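Local coordinates for protein pollen allergen Phl p 6 (Phleum pratense, PDB 6TRK) that acts as a grass pollen allergen of timothy grass, an all-helical protein whose biochemical role in the pollen is not firmly established, at residues Pro30-Lys33 / Tyr34-Phe37. The protein carries 1 engineered substitution. Numbering follows the deposited sequence.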
# COMPACT_ATOMS: atom_id res chain seq x y z
N PRO A 30 -5.12 -10.14 17.27
CA PRO A 30 -4.13 -9.07 17.05
C PRO A 30 -2.73 -9.56 16.72
O PRO A 30 -2.07 -8.99 15.84
CB PRO A 30 -4.15 -8.31 18.39
CG PRO A 30 -5.55 -8.52 18.93
CD PRO A 30 -5.98 -9.88 18.45
N ALA A 31 -2.27 -10.62 17.37
CA ALA A 31 -0.89 -11.05 17.13
C ALA A 31 -0.70 -11.68 15.76
O ALA A 31 0.45 -11.85 15.32
CB ALA A 31 -0.44 -12.04 18.20
N ASP A 32 -1.79 -12.06 15.08
CA ASP A 32 -1.69 -12.67 13.77
C ASP A 32 -2.06 -11.72 12.64
O ASP A 32 -1.91 -12.08 11.48
CB ASP A 32 -2.56 -13.92 13.71
CG ASP A 32 -2.20 -14.92 14.79
OD1 ASP A 32 -1.03 -15.34 14.84
OD2 ASP A 32 -3.09 -15.28 15.60
N LYS A 33 -2.50 -10.49 12.96
CA LYS A 33 -2.99 -9.61 11.90
C LYS A 33 -1.89 -9.25 10.90
O LYS A 33 -2.12 -9.27 9.68
CB LYS A 33 -3.57 -8.33 12.51
CG LYS A 33 -4.94 -8.50 13.19
CD LYS A 33 -5.45 -7.14 13.68
CE LYS A 33 -6.66 -7.29 14.62
NZ LYS A 33 -7.80 -7.71 13.82
N TYR A 34 -0.70 -8.89 11.37
CA TYR A 34 0.29 -8.43 10.40
C TYR A 34 0.69 -9.54 9.44
O TYR A 34 0.80 -9.30 8.22
CB TYR A 34 1.52 -7.85 11.09
CG TYR A 34 2.52 -7.34 10.09
CD1 TYR A 34 2.18 -6.37 9.17
CD2 TYR A 34 3.81 -7.87 10.04
CE1 TYR A 34 3.06 -5.92 8.25
CE2 TYR A 34 4.70 -7.41 9.09
CZ TYR A 34 4.31 -6.43 8.21
OH TYR A 34 5.20 -5.95 7.26
N LYS A 35 0.93 -10.76 9.95
CA LYS A 35 1.33 -11.86 9.09
C LYS A 35 0.25 -12.20 8.08
O LYS A 35 0.55 -12.52 6.92
CB LYS A 35 1.68 -13.08 9.94
CG LYS A 35 2.21 -14.27 9.18
CD LYS A 35 2.25 -15.57 10.04
CE LYS A 35 2.14 -15.36 11.57
NZ LYS A 35 0.76 -15.58 12.16
N THR A 36 -1.02 -12.15 8.51
CA THR A 36 -2.15 -12.41 7.62
C THR A 36 -2.25 -11.33 6.55
O THR A 36 -2.37 -11.64 5.35
CB THR A 36 -3.44 -12.49 8.45
OG1 THR A 36 -3.39 -13.63 9.35
CG2 THR A 36 -4.67 -12.57 7.56
N PHE A 37 -2.19 -10.07 6.96
CA PHE A 37 -2.24 -8.96 6.01
C PHE A 37 -1.11 -9.05 4.99
O PHE A 37 -1.31 -8.89 3.78
CB PHE A 37 -2.16 -7.62 6.78
CG PHE A 37 -1.76 -6.47 5.91
CD1 PHE A 37 -2.71 -5.80 5.17
CD2 PHE A 37 -0.45 -6.09 5.79
CE1 PHE A 37 -2.37 -4.76 4.34
CE2 PHE A 37 -0.08 -5.06 4.92
CZ PHE A 37 -1.03 -4.39 4.22
O HOH W 1 0.11 -8.61 14.14
O HOH W 2 1.51 -11.21 12.78
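Asp32 and Lys35 form an i to i+3 salt bridge on the first turns of helix 30-55, one of the four helices of this allergen's four-helix bundle. Lys35 NZ reaches Asp32 OD1 at 3.2 Å, a weak hydrogen bond as well as an ion pair. The two side chains run alongside each other. The lysine's CG lies anti to the backbone N, and its chain bends at both chi3 and chi4, chi3 lying close to eclipsed at -16°, so the exact path of this exposed chain is best taken with caution.

Asp32 O is the acceptor of the regular helical bond from Thr36 N, 3.1 Å long with an N-H...O angle of 161°. Thr36 OG1 lies 3.0 Å from that same Asp32 O, though the hydroxyl proton could instead go to a different acceptor, so this second bond is not certain. The threonine's first torsion places OG1 beside its own backbone N, hence facing the preceding turn. One residue on, Phe37 N donates a nearly straight hydrogen bond to Lys33 O (2.8 Å, N-H...O 170°), and Phe37 CB touches the same oxygen.

In the first turn, Lys33 N bonds directly to Pro30 O at 3.3 Å, an i to i+3 link, while solvent enters the i to i+4 pattern. One water donates to Pro30 O at 2.8 Å and accepts from Tyr34 N at 2.9 Å; a second joins Ala31 O to Lys35 N in the same way, so two successive i to i+4 links are water-mediated.

Second-shell contacts join this helix start to helix 82-98 and to the preceding loop. The Phe37 ring makes edge-to-face contacts with Tyr83 and Phe86, and the Tyr34 side chain touches Lys82, Tyr83 and Phe86. On the loop side, Lys33 NZ hydrogen-bonds two backbone carbonyls, Thr25 O and Val28 O.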